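PDB 3OO8: ABC transporter binding protein AcbH from Actinoplanes, which serves as the extracellular solute receptor of an ABC transporter, binding beta-D-galactopyranose with an exclusive preference for that sugar. Local coordinates for residues A[213-216]-A[217-221]; A[194-197]-A[198-201]. The protein carries 2 engineered substitutions. All blocks are in the same frame, centred on the assembly; numbering follows the deposited sequence.

Contact 1: residues A[213-216]-A[217-221]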
ATOM      1  N   HIS A 213       3.074 -17.505   4.817  1.00 12.65           N
ATOM      2  CA  HIS A 213       3.940 -18.625   5.234  1.00 15.06           C
ATOM      3  C   HIS A 213       3.601 -19.968   4.548  1.00 14.78           C
ATOM      4  O   HIS A 213       3.777 -21.051   5.134  1.00 16.43           O
ATOM      5  CB  HIS A 213       3.982 -18.767   6.756  1.00 15.49           C
ATOM      6  CG  HIS A 213       5.112 -19.608   7.257  1.00 19.04           C
ATOM      7  ND1 HIS A 213       6.429 -19.377   6.916  1.00 21.77           N
ATOM      8  CD2 HIS A 213       5.117 -20.676   8.087  1.00 15.86           C
ATOM      9  CE1 HIS A 213       7.199 -20.278   7.501  1.00 18.40           C
ATOM     10  NE2 HIS A 213       6.427 -21.078   8.217  1.00 23.92           N
ATOM     11  N   GLU A 214       3.153 -19.889   3.301  1.00 14.87           N
ATOM     12  CA  GLU A 214       2.982 -21.036   2.416  1.00 15.63           C
ATOM     13  C   GLU A 214       4.311 -21.447   1.781  1.00 17.30           C
ATOM     14  O   GLU A 214       4.460 -22.555   1.264  1.00 18.11           O
ATOM     15  CB  GLU A 214       1.899 -20.751   1.371  1.00 15.94           C
ATOM     16  CG  GLU A 214       0.571 -20.648   2.079  1.00 18.37           C
ATOM     17  CD  GLU A 214      -0.511 -19.985   1.274  1.00 20.92           C
ATOM     18  OE1 GLU A 214      -0.260 -19.594   0.114  1.00 25.10           O
ATOM     19  OE2 GLU A 214      -1.617 -19.827   1.843  1.00 27.65           O
ATOM     20  N   VAL A 215       5.275 -20.538   1.863  1.00 16.34           N
ATOM     21  CA  VAL A 215       6.662 -20.772   1.461  1.00 17.72           C
ATOM     22  C   VAL A 215       7.483 -20.308   2.689  1.00 15.63           C
ATOM     23  O   VAL A 215       7.144 -19.326   3.339  1.00 15.66           O
ATOM     24  CB  VAL A 215       6.993 -19.888   0.201  1.00 18.72           C
ATOM     25  CG1 VAL A 215       8.483 -19.613   0.069  1.00 24.33           C
ATOM     26  CG2 VAL A 215       6.403 -20.525  -1.070  1.00 20.26           C
ATOM     27  N   PRO A 216       8.562 -21.019   3.036  1.00 15.39           N
ATOM     28  CA  PRO A 216       9.327 -20.585   4.217  1.00 12.67           C
ATOM     29  C   PRO A 216      10.324 -19.456   3.940  1.00 12.23           C
ATOM     30  O   PRO A 216      10.714 -19.254   2.790  1.00 12.73           O
ATOM     31  CB  PRO A 216      10.124 -21.833   4.600  1.00 15.38           C
ATOM     32  CG  PRO A 216      10.251 -22.592   3.334  1.00 18.17           C
ATOM     33  CD  PRO A 216       9.099 -22.248   2.429  1.00 15.83           C
ATOM     34  N   TRP A 217      10.715 -18.738   4.989  1.00 12.71           N
ATOM     35  CA  TRP A 217      11.661 -17.641   4.840  1.00 12.12           C
ATOM     36  C   TRP A 217      13.028 -18.137   4.458  1.00 14.58           C
ATOM     37  O   TRP A 217      13.849 -17.325   4.095  1.00 11.85           O
ATOM     38  CB  TRP A 217      11.716 -16.771   6.092  1.00 12.39           C
ATOM     39  CG  TRP A 217      10.454 -15.934   6.198  1.00 13.20           C
ATOM     40  CD1 TRP A 217       9.255 -16.331   6.717  1.00 14.38           C
ATOM     41  CD2 TRP A 217      10.263 -14.616   5.671  1.00 14.39           C
ATOM     42  NE1 TRP A 217       8.331 -15.305   6.589  1.00 12.37           N
ATOM     43  CE2 TRP A 217       8.925 -14.254   5.936  1.00 14.28           C
ATOM     44  CE3 TRP A 217      11.109 -13.692   5.019  1.00 17.36           C
ATOM     45  CZ2 TRP A 217       8.402 -12.997   5.590  1.00 16.61           C
ATOM     46  CZ3 TRP A 217      10.581 -12.421   4.668  1.00 15.61           C
ATOM     47  CH2 TRP A 217       9.239 -12.101   4.958  1.00 14.92           C
ATOM     48  N   THR A 218      13.256 -19.445   4.553  1.00 13.85           N
ATOM     49  CA  THR A 218      14.521 -20.062   4.156  1.00 14.85           C
ATOM     50  C   THR A 218      14.535 -20.418   2.673  1.00 15.47           C
ATOM     51  O   THR A 218      15.528 -20.952   2.165  1.00 17.63           O
ATOM     52  CB  THR A 218      14.776 -21.336   4.970  1.00 14.45           C
ATOM     53  OG1 THR A 218      13.545 -22.078   5.064  1.00 16.58           O
ATOM     54  CG2 THR A 218      15.268 -20.975   6.355  1.00 17.27           C
ATOM     55  N   ASP A 219      13.439 -20.126   1.974  1.00 13.69           N
ATOM     56  CA  ASP A 219      13.351 -20.501   0.568  1.00 14.44           C
ATOM     57  C   ASP A 219      14.394 -19.786  -0.277  1.00 15.49           C
ATOM     58  O   ASP A 219      14.718 -18.638   0.009  1.00 14.61           O
ATOM     59  CB  ASP A 219      11.969 -20.181   0.026  1.00 14.71           C
ATOM     60  CG  ASP A 219      11.751 -20.746  -1.355  1.00 16.82           C
ATOM     61  OD1 ASP A 219      11.430 -21.950  -1.445  1.00 18.32           O
ATOM     62  OD2 ASP A 219      11.859 -19.990  -2.347  1.00 13.90           O
ATOM     63  N   PRO A 220      14.936 -20.454  -1.319  1.00 15.62           N
ATOM     64  CA  PRO A 220      15.974 -19.740  -2.072  1.00 16.17           C
ATOM     65  C   PRO A 220      15.493 -18.445  -2.732  1.00 16.39           C
ATOM     66  O   PRO A 220      16.318 -17.601  -3.039  1.00 14.21           O
ATOM     67  CB  PRO A 220      16.379 -20.744  -3.158  1.00 17.64           C
ATOM     68  CG  PRO A 220      16.107 -22.085  -2.543  1.00 20.59           C
ATOM     69  CD  PRO A 220      14.891 -21.892  -1.655  1.00 17.43           C
ATOM     70  N   GLY A 221      14.191 -18.308  -2.985  1.00 14.54           N
ATOM     71  CA  GLY A 221      13.704 -17.052  -3.581  1.00 14.99           C
ATOM     72  C   GLY A 221      13.985 -15.865  -2.672  1.00 12.80           C
ATOM     73  O   GLY A 221      14.136 -14.729  -3.152  1.00 13.09           O
TER
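P216 opens and D219 closes a type I beta turn, with W217 and T218 at its corners, that delivers the chain into an N-capped helix, 220-232. The polar ties come first. D219 N donates to P216 O over 3.0 Å at an N-H...O angle of 155°, the bond that closes the turn, and it reaches the oxygen from above the carbonyl plane. The opening position need only offer its carbonyl, so the lack of an N-H costs proline nothing there. The same D219 is also the N-cap: its OD2 accepts from G221 N at 2.9 Å, met from above the carboxylate plane, and Y206 OH bonds to the same oxygen. With an alanine at D219, G221 N would probably lose its cap and Y206 OH this partner, making the start of the helix less firmly fixed. H213, the first residue past helix 204-212, has positive phi in a Schellman motif.

The apolar contacts lie beside these bonds. The backbone sets D219 CB 3.5 Å from V215 CG1; CG, turned away from its own N (chi1 -171°), comes to 3.7 Å from that methyl. The branched valine, itself resting on Y206, thus packs against the aspartate's carbon stem. W217 follows a different course: its indole turns in among L210, M211, M379 and M383, a bed of flexible and branched side chains suited to a large ring, while its backbone N is hydrogen-bonded to E407 OE1 of helix 396-413. Only loosely does the indole meet the H213 ring, at a slant, with W217 CD1 4.2 Å from H213 ND1. On the exposed side of the turn, T218 crosses the proline at about a right angle, its OG1 3.5 Å from P216 CB.

Contact 2: residues A[194-197]-A[198-201]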
ATOM      1  N   PHE A 194      12.120  -4.643   0.458  1.00  9.41           N
ATOM      2  CA  PHE A 194      11.972  -6.097   0.428  1.00 10.71           C
ATOM      3  C   PHE A 194      10.813  -6.479  -0.498  1.00 11.20           C
ATOM      4  O   PHE A 194      10.968  -7.314  -1.411  1.00 10.10           O
ATOM      5  CB  PHE A 194      11.730  -6.731   1.806  1.00 11.14           C
ATOM      6  CG  PHE A 194      11.549  -8.220   1.712  1.00  9.36           C
ATOM      7  CD1 PHE A 194      12.651  -9.081   1.785  1.00 12.98           C
ATOM      8  CD2 PHE A 194      10.286  -8.766   1.458  1.00  9.10           C
ATOM      9  CE1 PHE A 194      12.495 -10.433   1.640  1.00 14.45           C
ATOM     10  CE2 PHE A 194      10.125 -10.140   1.278  1.00 13.89           C
ATOM     11  CZ  PHE A 194      11.234 -10.969   1.386  1.00 11.83           C
ATOM     12  N   ASP A 195       9.672  -5.834  -0.276  1.00 10.07           N
ATOM     13  CA  ASP A 195       8.490  -6.143  -1.068  1.00  8.26           C
ATOM     14  C   ASP A 195       8.711  -5.991  -2.562  1.00  8.69           C
ATOM     15  O   ASP A 195       8.325  -6.854  -3.349  1.00 10.40           O
ATOM     16  CB  ASP A 195       7.330  -5.233  -0.691  1.00  7.35           C
ATOM     17  CG  ASP A 195       6.816  -5.464   0.712  1.00  7.35           C
ATOM     18  OD1 ASP A 195       7.122  -6.475   1.390  1.00  8.91           O
ATOM     19  OD2 ASP A 195       6.022  -4.543   1.112  1.00 10.31           O
ATOM     20  N   ILE A 196       9.286  -4.873  -2.976  1.00  7.77           N
ATOM     21  CA  ILE A 196       9.400  -4.614  -4.413  1.00  8.53           C
ATOM     22  C   ILE A 196      10.425  -5.546  -5.080  1.00  8.28           C
ATOM     23  O   ILE A 196      10.203  -5.994  -6.219  1.00  7.72           O
ATOM     24  CB  ILE A 196       9.645  -3.107  -4.725  1.00  7.26           C
ATOM     25  CG1 ILE A 196       9.284  -2.748  -6.171  1.00  7.78           C
ATOM     26  CG2 ILE A 196      11.086  -2.637  -4.389  1.00 10.03           C
ATOM     27  CD1 ILE A 196       7.881  -3.173  -6.643  1.00  9.93           C
ATOM     28  N   LEU A 197      11.552  -5.804  -4.408  1.00  8.99           N
ATOM     29  CA  LEU A 197      12.534  -6.777  -4.920  1.00  8.55           C
ATOM     30  C   LEU A 197      11.865  -8.145  -5.081  1.00  7.82           C
ATOM     31  O   LEU A 197      12.053  -8.799  -6.109  1.00 10.75           O
ATOM     32  CB  LEU A 197      13.731  -6.889  -3.997  1.00  9.64           C
ATOM     33  CG  LEU A 197      14.586  -5.628  -3.996  1.00  8.68           C
ATOM     34  CD1 LEU A 197      15.682  -5.857  -2.993  1.00 10.34           C
ATOM     35  CD2 LEU A 197      15.233  -5.390  -5.371  1.00 13.12           C
ATOM     36  N   ASN A 198      11.110  -8.569  -4.069  1.00  9.73           N
ATOM     37  CA  ASN A 198      10.403  -9.855  -4.153  1.00  9.92           C
ATOM     38  C   ASN A 198       9.390  -9.902  -5.300  1.00 12.19           C
ATOM     39  O   ASN A 198       9.349 -10.890  -6.069  1.00  9.32           O
ATOM     40  CB  ASN A 198       9.763 -10.192  -2.790  1.00 10.61           C
ATOM     41  CG  ASN A 198       9.498 -11.677  -2.607  1.00 11.21           C
ATOM     42  OD1 ASN A 198      10.224 -12.525  -3.136  1.00 12.79           O
ATOM     43  ND2 ASN A 198       8.505 -12.001  -1.761  1.00 11.04           N
ATOM     44  N   LEU A 199       8.605  -8.833  -5.466  1.00  9.79           N
ATOM     45  CA  LEU A 199       7.619  -8.750  -6.576  1.00  9.21           C
ATOM     46  C   LEU A 199       8.290  -8.752  -7.947  1.00  9.45           C
ATOM     47  O   LEU A 199       7.713  -9.236  -8.903  1.00 10.92           O
ATOM     48  CB  LEU A 199       6.809  -7.456  -6.468  1.00  9.26           C
ATOM     49  CG  LEU A 199       5.862  -7.373  -5.269  1.00 10.22           C
ATOM     50  CD1 LEU A 199       5.258  -5.992  -5.095  1.00 10.33           C
ATOM     51  CD2 LEU A 199       4.746  -8.417  -5.416  1.00  9.06           C
ATOM     52  N   ARG A 200       9.475  -8.144  -8.042  1.00  9.56           N
ATOM     53  CA  ARG A 200      10.189  -8.058  -9.325  1.00  8.07           C
ATOM     54  C   ARG A 200      10.984  -9.318  -9.661  1.00  9.73           C
ATOM     55  O   ARG A 200      11.145  -9.604 -10.843  1.00 13.34           O
ATOM     56  CB  ARG A 200      11.177  -6.887  -9.271  1.00  7.85           C
ATOM     57  CG  ARG A 200      10.441  -5.558  -9.294  1.00  7.68           C
ATOM     58  CD  ARG A 200      10.005  -5.150 -10.716  1.00  6.93           C
ATOM     59  NE  ARG A 200       9.490  -3.774 -10.743  1.00  9.50           N
ATOM     60  CZ  ARG A 200       8.248  -3.427 -10.421  1.00  9.98           C
ATOM     61  NH1 ARG A 200       7.338  -4.346 -10.085  1.00  7.20           N
ATOM     62  NH2 ARG A 200       7.906  -2.156 -10.455  1.00  9.96           N
ATOM     63  N   ILE A 201      11.495 -10.029  -8.650  1.00  9.80           N
ATOM     64  CA  ILE A 201      12.312 -11.255  -8.863  1.00 10.44           C
ATOM     65  C   ILE A 201      11.435 -12.510  -8.905  1.00 10.88           C
ATOM     66  O   ILE A 201      11.544 -13.320  -9.843  1.00 14.03           O
ATOM     67  CB  ILE A 201      13.356 -11.403  -7.750  1.00 12.94           C
ATOM     68  CG1 ILE A 201      14.320 -10.231  -7.874  1.00 13.00           C
ATOM     69  CG2 ILE A 201      14.182 -12.703  -7.899  1.00 12.01           C
ATOM     70  CD1 ILE A 201      15.223 -10.048  -6.652  1.00 15.56           C
TER
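R200 folds back beside I196, one helical turn earlier. Its CB rests 3.3 Å from I196 O, and CG comes to 3.1 Å from that same carbonyl oxygen, which also accepts R200 N. The chain then bends at chi2 (-80°), bringing the guanidinium alongside the isoleucine: CD1 of I196 lies over one face of the group, offset toward its rim, with NH1 3.7 Å away. A methyl suits this position because it packs on the flat face without competing for the N-H groups. NE gives a weak bond to P285 O, NH1 a bond to Y295 O and NH2 one to F284 O, so the buried tip is met by backbone carbonyls, two from a loop and that of Y295 from strand 295-297.

Both residues belong to helix 191-201, where i to i+4 bonds run from N198 N to F194 O through I201 N to L197 O. The same I196 methyl meets L199 CD1 at 4.2 Å, and L199 CG sits 3.2 Å from D195 O. On another side of the helix, the F194 ring runs alongside the N198 side chain, ring and amide planes 48° apart, with F194 CE2 4.1 Å from N198 CB.

How the contacts relate
From the N terminus, the chain reaches contact 2 first, within helix 191-201, then runs through helix 204-212 to contact 1, before helix 220-232. The two lie in series, neither nested nor crossed, and both are local: contact 2 spans about two turns of one helix, contact 1 the link between two helices. Their centres are about 14 Å apart, yet W217 CZ3 packs 3.6 Å from F194 CZ. Contact 1, near the surface, links its loop to helices 204-212, 377-392 and 396-413; buried contact 2 faces helices 204-212 and 220-232 and loops that include F284 and F370. The side chain of D195 is about 7 Å from that of W142, in the beta-D-galactose site, without sugar in this model.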